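Local coordinates for protein 7beta-hydroxysteroid dehydrogenase (Collinsella aerofaciens, PDB 5FYD) that catalyses the NADPH-dependent reduction of 7-oxolithocholate to ursodeoxycholate, working as a homodimer of the short-chain dehydrogenase/reductase family, at residues 93-98 with 151-156; 139-144 with 184-189; 147-152 with 252-257. All coordinates share one frame; numbering follows the deposited sequence.

Contact 1 (93-98 with 151-156); sequences CLHSFG and PWNGQY
Gly-98 and Ser-96 each give a backbone N-H to the turn before helix 154-173. Gly-98 N gives a nearly straight bond to Trp-152 O at 2.8 Å. The second bond uses a side chain: Ser-96 N donates to Asn-153 OD1 at 3.1 Å, bent to 147° at the hydrogen. Asparagine suits this buried place because its short amide can act for a backbone carbonyl; with CG anti to the backbone N (chi1 -157°), OD1 is carried up to the backbone of 93-98. Asn-153 O takes Tyr-156 N in the first turn of the helix and is also hydrogen-bonded to Ser-150 OG. The positive phi of Gly-98 would press a side chain against the preceding carbonyl, which calls for glycine.

His-95 lays its imidazole over one face of the Tyr-156 ring, centroids 4.1 Å apart and planes at 18°, with CD2 above the phenol's centre. Tyr-156 is the inferred proton acceptor, so an alanine here would remove the phenol itself and would probably leave the His-95 ring without its stacking partner and able to turn.

Leu-94 O is bonded to Asn-115 ND2 of helix 105-132, and Gln-155 NE2 is hydrogen-bonded to His-108 O of the same helix. The contact thus joins the loop after strand 85-90 to the start of helix 154-173, with Pro-199 of the second subunit against Tyr-156.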
loop_
_atom_site.group_PDB
_atom_site.type_symbol
_atom_site.label_atom_id
_atom_site.label_comp_id
_atom_site.label_asym_id
_atom_site.label_seq_id
_atom_site.Cartn_x
_atom_site.Cartn_y
_atom_site.Cartn_z
ATOM N N CYS A 93 -12.458 -6.157 -1.412
ATOM C CA CYS A 93 -12.830 -4.763 -1.265
ATOM C C CYS A 93 -12.005 -3.911 -2.203
ATOM O O CYS A 93 -10.839 -4.220 -2.486
ATOM C CB CYS A 93 -12.629 -4.296 0.178
ATOM S SG CYS A 93 -10.901 -3.991 0.583
ATOM N N LEU A 94 -12.613 -2.824 -2.661
ATOM C CA LEU A 94 -11.966 -1.890 -3.564
ATOM C C LEU A 94 -12.196 -0.499 -3.026
ATOM O O LEU A 94 -13.328 -0.103 -2.752
ATOM C CB LEU A 94 -12.503 -2.022 -4.992
ATOM C CG LEU A 94 -11.862 -1.115 -6.045
ATOM C CD1 LEU A 94 -10.366 -1.343 -6.174
ATOM C CD2 LEU A 94 -12.553 -1.275 -7.391
ATOM N N HIS A 95 -11.108 0.242 -2.888
ATOM C CA HIS A 95 -11.196 1.648 -2.515
ATOM C C HIS A 95 -10.243 2.450 -3.376
ATOM O O HIS A 95 -9.392 1.902 -4.071
ATOM C CB HIS A 95 -10.963 1.857 -1.012
ATOM C CG HIS A 95 -9.837 1.049 -0.436
ATOM N ND1 HIS A 95 -8.517 1.429 -0.542
ATOM C CD2 HIS A 95 -9.841 -0.097 0.292
ATOM C CE1 HIS A 95 -7.753 0.551 0.087
ATOM N NE2 HIS A 95 -8.530 -0.391 0.593
ATOM N N SER A 96 -10.433 3.751 -3.365
ATOM C CA SER A 96 -9.693 4.615 -4.265
ATOM C C SER A 96 -9.634 5.994 -3.670
ATOM O O SER A 96 -10.662 6.616 -3.445
ATOM C CB SER A 96 -10.384 4.655 -5.620
ATOM O OG SER A 96 -9.556 5.321 -6.553
ATOM N N PHE A 97 -8.419 6.465 -3.416
ATOM C CA PHE A 97 -8.209 7.763 -2.823
ATOM C C PHE A 97 -8.735 8.868 -3.737
ATOM O O PHE A 97 -8.545 8.826 -4.949
ATOM C CB PHE A 97 -6.717 7.993 -2.528
ATOM C CG PHE A 97 -6.389 9.415 -2.174
ATOM C CD1 PHE A 97 -6.668 9.910 -0.908
ATOM C CD2 PHE A 97 -5.814 10.266 -3.112
ATOM C CE1 PHE A 97 -6.390 11.236 -0.578
ATOM C CE2 PHE A 97 -5.522 11.588 -2.783
ATOM C CZ PHE A 97 -5.815 12.071 -1.521
ATOM N N GLY A 98 -9.392 9.842 -3.129
ATOM C CA GLY A 98 -9.850 11.041 -3.803
ATOM C C GLY A 98 -11.139 11.543 -3.222
ATOM O O GLY A 98 -11.961 10.746 -2.741
ATOM N N PRO A 151 -13.417 10.148 4.926
ATOM C CA PRO A 151 -13.112 11.336 4.117
ATOM C C PRO A 151 -11.894 11.119 3.232
ATOM O O PRO A 151 -10.934 10.474 3.662
ATOM C CB PRO A 151 -12.826 12.409 5.187
ATOM C CG PRO A 151 -13.668 12.005 6.348
ATOM C CD PRO A 151 -13.584 10.505 6.357
ATOM N N TRP A 152 -11.978 11.612 1.988
ATOM C CA TRP A 152 -10.974 11.435 0.920
ATOM C C TRP A 152 -10.897 10.001 0.361
ATOM O O TRP A 152 -10.040 9.689 -0.450
ATOM C CB TRP A 152 -9.586 12.001 1.312
ATOM C CG TRP A 152 -9.479 13.504 1.191
ATOM C CD1 TRP A 152 -9.012 14.205 0.113
ATOM C CD2 TRP A 152 -9.882 14.487 2.155
ATOM N NE1 TRP A 152 -9.079 15.551 0.353
ATOM C CE2 TRP A 152 -9.594 15.757 1.600
ATOM C CE3 TRP A 152 -10.392 14.421 3.457
ATOM C CZ2 TRP A 152 -9.839 16.955 2.290
ATOM C CZ3 TRP A 152 -10.658 15.604 4.131
ATOM C CH2 TRP A 152 -10.377 16.861 3.544
ATOM N N ASN A 153 -11.821 9.139 0.784
ATOM C CA ASN A 153 -11.959 7.797 0.240
ATOM C C ASN A 153 -13.373 7.306 0.577
ATOM O O ASN A 153 -13.565 6.210 1.110
ATOM C CB ASN A 153 -10.885 6.866 0.829
ATOM C CG ASN A 153 -10.602 5.650 -0.045
ATOM O OD1 ASN A 153 -11.408 5.235 -0.859
ATOM N ND2 ASN A 153 -9.406 5.084 0.113
ATOM N N GLY A 154 -14.343 8.155 0.283
ATOM C CA GLY A 154 -15.715 8.025 0.781
ATOM C C GLY A 154 -16.374 6.673 0.548
ATOM O O GLY A 154 -17.046 6.119 1.445
ATOM N N GLN A 155 -16.158 6.107 -0.635
ATOM C CA GLN A 155 -16.772 4.809 -0.930
ATOM C C GLN A 155 -16.235 3.600 -0.152
ATOM O O GLN A 155 -16.933 2.573 -0.059
ATOM C CB GLN A 155 -16.763 4.523 -2.433
ATOM C CG GLN A 155 -18.067 4.874 -3.110
ATOM C CD GLN A 155 -18.401 3.934 -4.251
ATOM O OE1 GLN A 155 -18.887 2.837 -4.052
ATOM N NE2 GLN A 155 -18.162 4.385 -5.456
ATOM N N TYR A 156 -15.030 3.700 0.409
ATOM C CA TYR A 156 -14.461 2.661 1.307
ATOM C C TYR A 156 -15.441 2.432 2.455
ATOM O O TYR A 156 -16.029 1.342 2.596
ATOM C CB TYR A 156 -13.086 3.109 1.872
ATOM C CG TYR A 156 -12.194 2.068 2.598
ATOM C CD1 TYR A 156 -12.628 0.790 2.919
ATOM C CD2 TYR A 156 -10.865 2.400 2.923
ATOM C CE1 TYR A 156 -11.797 -0.130 3.538
ATOM C CE2 TYR A 156 -10.025 1.495 3.574
ATOM C CZ TYR A 156 -10.484 0.229 3.869
ATOM O OH TYR A 156 -9.634 -0.674 4.501
#

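Contact 2 (139-144 with 184-189)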
loop_
_atom_site.group_PDB
_atom_site.type_symbol
_atom_site.label_atom_id
_atom_site.label_comp_id
_atom_site.label_asym_id
_atom_site.label_seq_id
_atom_site.Cartn_x
_atom_site.Cartn_y
_atom_site.Cartn_z
ATOM N N ILE A 139 -19.429 -15.546 7.022
ATOM C CA ILE A 139 -18.713 -14.480 7.748
ATOM C C ILE A 139 -18.295 -13.467 6.727
ATOM O O ILE A 139 -17.464 -13.759 5.890
ATOM C CB ILE A 139 -17.466 -14.997 8.501
ATOM C CG1 ILE A 139 -17.869 -16.034 9.555
ATOM C CG2 ILE A 139 -16.696 -13.822 9.136
ATOM C CD1 ILE A 139 -16.680 -16.733 10.199
ATOM N N ASN A 140 -18.884 -12.283 6.772
ATOM C CA ASN A 140 -18.488 -11.226 5.871
ATOM C C ASN A 140 -17.580 -10.247 6.590
ATOM O O ASN A 140 -17.665 -10.065 7.799
ATOM C CB ASN A 140 -19.695 -10.507 5.290
ATOM C CG ASN A 140 -20.513 -11.391 4.404
ATOM O OD1 ASN A 140 -19.981 -12.231 3.672
ATOM N ND2 ASN A 140 -21.832 -11.217 4.453
ATOM N N VAL A 141 -16.700 -9.619 5.826
ATOM C CA VAL A 141 -15.679 -8.735 6.371
ATOM C C VAL A 141 -16.034 -7.278 6.113
ATOM O O VAL A 141 -16.249 -6.866 4.969
ATOM C CB VAL A 141 -14.320 -9.093 5.763
ATOM C CG1 VAL A 141 -13.224 -8.170 6.288
ATOM C CG2 VAL A 141 -14.011 -10.547 6.058
ATOM N N SER A 142 -16.137 -6.509 7.188
ATOM C CA SER A 142 -16.242 -5.057 7.098
ATOM C C SER A 142 -14.975 -4.363 7.610
ATOM O O SER A 142 -13.939 -5.005 7.892
ATOM C CB SER A 142 -17.504 -4.588 7.826
ATOM O OG SER A 142 -17.789 -3.232 7.525
ATOM N N SER A 143 -15.066 -3.040 7.735
ATOM C CA SER A 143 -13.942 -2.209 8.119
ATOM C C SER A 143 -14.420 -1.149 9.065
ATOM O O SER A 143 -15.573 -0.684 8.963
ATOM C CB SER A 143 -13.386 -1.540 6.880
ATOM O OG SER A 143 -12.347 -0.651 7.233
ATOM N N MET A 144 -13.550 -0.755 9.990
ATOM C CA MET A 144 -13.816 0.356 10.877
ATOM C C MET A 144 -14.181 1.659 10.140
ATOM O O MET A 144 -14.920 2.459 10.700
ATOM C CB MET A 144 -12.637 0.556 11.850
ATOM C CG MET A 144 -12.715 -0.457 12.990
ATOM S SD MET A 144 -11.230 -0.478 13.978
ATOM C CE MET A 144 -11.378 1.106 14.797
ATOM N N ILE A 184 -17.524 -9.509 10.734
ATOM C CA ILE A 184 -16.338 -9.146 11.499
ATOM C C ILE A 184 -15.797 -7.861 10.884
ATOM O O ILE A 184 -15.518 -7.816 9.687
ATOM C CB ILE A 184 -15.278 -10.261 11.554
ATOM C CG1 ILE A 184 -14.101 -9.817 12.446
ATOM C CG2 ILE A 184 -14.756 -10.686 10.179
ATOM C CD1 ILE A 184 -14.010 -10.536 13.751
ATOM N N THR A 185 -15.625 -6.845 11.719
ATOM C CA THR A 185 -15.178 -5.530 11.298
ATOM C C THR A 185 -13.700 -5.352 11.665
ATOM O O THR A 185 -13.330 -5.439 12.844
ATOM C CB THR A 185 -16.054 -4.445 11.947
ATOM O OG1 THR A 185 -17.397 -4.556 11.432
ATOM C CG2 THR A 185 -15.517 -3.083 11.657
ATOM N N LEU A 186 -12.863 -5.120 10.654
ATOM C CA LEU A 186 -11.413 -5.086 10.832
ATOM C C LEU A 186 -10.926 -3.663 10.930
ATOM O O LEU A 186 -11.494 -2.765 10.330
ATOM C CB LEU A 186 -10.726 -5.731 9.649
ATOM C CG LEU A 186 -11.200 -7.142 9.291
ATOM C CD1 LEU A 186 -10.315 -7.721 8.192
ATOM C CD2 LEU A 186 -11.251 -8.028 10.513
ATOM N N GLY A 187 -9.848 -3.473 11.670
ATOM C CA GLY A 187 -9.139 -2.225 11.666
ATOM C C GLY A 187 -7.892 -2.445 10.834
ATOM O O GLY A 187 -7.878 -3.208 9.872
ATOM N N THR A 188 -6.818 -1.809 11.241
ATOM C CA THR A 188 -5.554 -1.955 10.544
ATOM C C THR A 188 -5.012 -3.371 10.740
ATOM O O THR A 188 -4.940 -3.866 11.863
ATOM C CB THR A 188 -4.597 -0.869 11.035
ATOM O OG1 THR A 188 -5.233 0.394 10.803
ATOM C CG2 THR A 188 -3.270 -0.941 10.329
ATOM N N THR A 189 -4.719 -4.024 9.624
ATOM C CA THR A 189 -4.374 -5.428 9.582
ATOM C C THR A 189 -3.013 -5.573 8.893
ATOM O O THR A 189 -2.735 -4.885 7.921
ATOM C CB THR A 189 -5.437 -6.212 8.789
ATOM O OG1 THR A 189 -6.742 -5.990 9.368
ATOM C CG2 THR A 189 -5.119 -7.691 8.783
#
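Val-141 and Leu-186 meet through CG1 and CD1, 3.5 Å apart, because the valine sets CG1 anti to its own amide nitrogen (chi1 179°) while the leucine turns CG beside its nitrogen (chi1 -53°) and extends CD1 toward the neighbouring strand. Thr-185 is turned so that OG1 lies by Ser-142 CB and the methyl CG2 reaches forward over the peptide between Ser-143 and Met-144, 3.4 Å from Ser-143 C. Beta-branched and leucine side chains suit these buried positions, filling the layer between sheet and helices: CG2 of Ile-184 lies alongside CG2 of Ile-139 at 3.8 Å.

The backbones are joined by a parallel ladder. Asn-140 O accepts from Ile-184 N at 3.0 Å, Ile-184 O accepts from Ser-142 N, and Ser-142 O accepts from Leu-186 N. The last rung, Met-144 N to Leu-186 O at 2.9 Å, carries the pairing one residue past the end of strand 136-143. There Met-144 runs its chain out, extended at chi2, and brings SD to 3.6 Å from Gly-187 CA; a CB on that glycine would collide with the sulfur.

Ser-142 faces helix 154-173, where its OG bonds Lys-160 O, while Lys-160 NZ is held by Val-141 O. Ser-143, inferred to stabilise the transition state, points to the other face with Val-141 and Leu-186; its OG is hydrogen-bonded to Thr-145 OG1. Val-20, an NADP(+)-binding residue, packs on Leu-186. Adjacent parallel strands joined through a helix form a beta-alpha-beta crossover, and the inferred catalytic serine at the C-terminal end of its strand, with Tyr-156 and Lys-160 on the crossover helix, is as expected of a Rossmann-fold short-chain dehydrogenase.

Contact 3 (147-152 with 252-257)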
loop_
_atom_site.group_PDB
_atom_site.type_symbol
_atom_site.label_atom_id
_atom_site.label_comp_id
_atom_site.label_asym_id
_atom_site.label_seq_id
_atom_site.Cartn_x
_atom_site.Cartn_y
_atom_site.Cartn_z
ATOM N N ILE A 147 -17.764 2.440 10.159
ATOM C CA ILE A 147 -18.244 3.075 11.361
ATOM C C ILE A 147 -17.847 4.549 11.439
ATOM O O ILE A 147 -18.670 5.396 11.777
ATOM C CB ILE A 147 -17.713 2.319 12.614
ATOM C CG1 ILE A 147 -18.133 0.852 12.548
ATOM C CG2 ILE A 147 -18.167 3.013 13.894
ATOM C CD1 ILE A 147 -17.486 -0.030 13.578
ATOM N N SER A 148 -16.578 4.843 11.131
ATOM C CA SER A 148 -16.038 6.195 11.250
ATOM C C SER A 148 -16.363 7.107 10.069
ATOM O O SER A 148 -16.309 8.338 10.208
ATOM C CB SER A 148 -14.515 6.106 11.377
ATOM O OG SER A 148 -13.933 5.659 10.162
ATOM N N SER A 149 -16.694 6.506 8.929
ATOM C CA SER A 149 -16.621 7.148 7.610
ATOM C C SER A 149 -15.161 7.339 7.170
ATOM O O SER A 149 -14.245 7.249 7.956
ATOM C CB SER A 149 -17.394 8.485 7.530
ATOM O OG SER A 149 -16.583 9.582 7.925
ATOM N N SER A 150 -14.956 7.672 5.903
ATOM C CA SER A 150 -13.601 7.729 5.351
ATOM C C SER A 150 -13.454 8.908 4.383
ATOM O O SER A 150 -13.398 8.715 3.165
ATOM C CB SER A 150 -13.231 6.401 4.678
ATOM O OG SER A 150 -14.220 5.981 3.748
ATOM N N PRO A 151 -13.417 10.148 4.926
ATOM C CA PRO A 151 -13.112 11.336 4.117
ATOM C C PRO A 151 -11.894 11.119 3.232
ATOM O O PRO A 151 -10.934 10.474 3.662
ATOM C CB PRO A 151 -12.826 12.409 5.187
ATOM C CG PRO A 151 -13.668 12.005 6.348
ATOM C CD PRO A 151 -13.584 10.505 6.357
ATOM N N TRP A 152 -11.978 11.612 1.988
ATOM C CA TRP A 152 -10.974 11.435 0.920
ATOM C C TRP A 152 -10.897 10.001 0.361
ATOM O O TRP A 152 -10.040 9.689 -0.450
ATOM C CB TRP A 152 -9.586 12.001 1.312
ATOM C CG TRP A 152 -9.479 13.504 1.191
ATOM C CD1 TRP A 152 -9.012 14.205 0.113
ATOM C CD2 TRP A 152 -9.882 14.487 2.155
ATOM N NE1 TRP A 152 -9.079 15.551 0.353
ATOM C CE2 TRP A 152 -9.594 15.757 1.600
ATOM C CE3 TRP A 152 -10.392 14.421 3.457
ATOM C CZ2 TRP A 152 -9.839 16.955 2.290
ATOM C CZ3 TRP A 152 -10.658 15.604 4.131
ATOM C CH2 TRP A 152 -10.377 16.861 3.544
ATOM N N GLU A 252 -16.985 14.804 15.447
ATOM C CA GLU A 252 -15.610 14.702 15.919
ATOM C C GLU A 252 -14.898 13.501 15.330
ATOM O O GLU A 252 -13.729 13.564 15.002
ATOM C CB GLU A 252 -15.567 14.592 17.448
ATOM C CG GLU A 252 -15.790 15.890 18.204
ATOM C CD GLU A 252 -15.768 15.579 19.684
ATOM O OE1 GLU A 252 -14.659 15.442 20.239
ATOM O OE2 GLU A 252 -16.810 15.311 20.260
ATOM N N TYR A 253 -15.619 12.388 15.225
ATOM C CA TYR A 253 -15.067 11.140 14.708
ATOM C C TYR A 253 -14.761 11.286 13.216
ATOM O O TYR A 253 -13.680 10.911 12.754
ATOM C CB TYR A 253 -16.065 10.013 14.954
ATOM C CG TYR A 253 -15.538 8.594 14.901
ATOM C CD1 TYR A 253 -14.179 8.288 14.703
ATOM C CD2 TYR A 253 -16.416 7.547 15.078
ATOM C CE1 TYR A 253 -13.753 6.970 14.687
ATOM C CE2 TYR A 253 -15.998 6.239 15.054
ATOM C CZ TYR A 253 -14.676 5.951 14.871
ATOM O OH TYR A 253 -14.305 4.615 14.882
ATOM N N ILE A 254 -15.696 11.862 12.478
ATOM C CA ILE A 254 -15.506 12.107 11.036
ATOM C C ILE A 254 -14.297 13.017 10.824
ATOM O O ILE A 254 -13.416 12.736 10.001
ATOM C CB ILE A 254 -16.756 12.784 10.415
ATOM C CG1 ILE A 254 -17.956 11.829 10.491
ATOM C CG2 ILE A 254 -16.492 13.242 8.976
ATOM C CD1 ILE A 254 -19.281 12.544 10.319
ATOM N N ARG A 255 -14.282 14.116 11.569
ATOM C CA ARG A 255 -13.235 15.131 11.430
ATOM C C ARG A 255 -11.869 14.579 11.765
ATOM O O ARG A 255 -10.910 14.938 11.121
ATOM C CB ARG A 255 -13.539 16.374 12.278
ATOM C CG ARG A 255 -14.608 17.245 11.639
ATOM C CD ARG A 255 -14.828 18.552 12.394
ATOM N NE ARG A 255 -15.951 19.281 11.798
ATOM C CZ ARG A 255 -17.056 19.695 12.412
ATOM N NH1 ARG A 255 -17.257 19.523 13.711
ATOM N NH2 ARG A 255 -17.983 20.319 11.696
ATOM N N TYR A 256 -11.812 13.694 12.754
ATOM C CA TYR A 256 -10.573 13.011 13.116
ATOM C C TYR A 256 -10.055 12.193 11.947
ATOM O O TYR A 256 -8.881 12.304 11.579
ATOM C CB TYR A 256 -10.804 12.130 14.324
ATOM C CG TYR A 256 -9.573 11.504 14.871
ATOM C CD1 TYR A 256 -8.669 12.267 15.612
ATOM C CD2 TYR A 256 -9.321 10.143 14.714
ATOM C CE1 TYR A 256 -7.530 11.695 16.156
ATOM C CE2 TYR A 256 -8.180 9.562 15.266
ATOM C CZ TYR A 256 -7.298 10.348 15.979
ATOM O OH TYR A 256 -6.170 9.803 16.536
ATOM N N MET A 257 -10.950 11.432 11.312
ATOM C CA MET A 257 -10.594 10.682 10.117
ATOM C C MET A 257 -10.100 11.558 8.981
ATOM O O MET A 257 -9.188 11.169 8.267
ATOM C CB MET A 257 -11.762 9.833 9.619
ATOM C CG MET A 257 -12.218 8.757 10.593
ATOM S SD MET A 257 -10.921 7.592 11.073
ATOM C CE MET A 257 -10.496 6.873 9.496
#
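Ile-147 touches Tyr-253 through its CG2 methyl, which comes to 4.1 Å from CE2 of the ring, an apolar branch meeting an apolar part of the phenol. Ser-148 follows and carries much of the contact. Its CB lies over one face of the Tyr-253 ring, 3.7 Å from the centroid and 24° off the normal, a CH-pi contact at a close approach that suits a small side chain. The opposing ring is brought across by the tyrosine's extended first torsion, with CG anti to the backbone nitrogen (chi1 -161°). Ser-148 OG turns back to Ser-149 O, donating at 2.7 Å, and the same hydroxyl lies 3.6 Å from Met-257 CG. A weak hydrogen bond with Met-144 O adds to this, so the polar end is satisfied close by while methionine carbons pack against it.

This is where the C-terminal region, which the enzyme cannot lose without losing all activity, meets the segment just after strand 136-143: helix 250-258 lies against the end of helix 145-148. Tyr-253 is also stacked on Trp-244 and packs on Val-241, both of helix 235-247, so this ring is one of the links between the two C-terminal helices.

Ser-149 leaves the helix with positive phi. Its OG donates to Ser-148 O at 2.6 Å, in the carbonyl plane and on a lone pair, and lies against the Ile-254 branches, with CG1 at 3.7 Å. Pro-151 then turns its rigid, apolar ring toward the helix: CD meets Met-257 CB at 3.8 Å and CG meets Ile-254 CG2 at 4.1 Å, the proline crossing both side chains at about a right angle. Met-257, folded at chi2 and chi3, also packs on Gln-203 of the second subunit.

Contacts 1 and 3 share Pro-151 and Trp-152 and have centres about 12 Å apart; contact 2 lies deeper, centred about 15 Å from contact 1 and 16 Å from contact 3. Along the chain come 93-98, strand 136-143, helix 145-148, the start of helix 154-173, strand 179-186 and finally helix 250-258. Contact 2 belongs to the central parallel sheet, and the other two pack against the segment that follows strand 136-143. Tyr-156 of contact 1 touches Ser-143 of contact 2, CE1 to OG at 3.8 Å, so the end of strand 136-143 and the start of helix 154-173 bring the inferred catalytic pair together, while contact 3 packs the C-terminal helix against the segment between them.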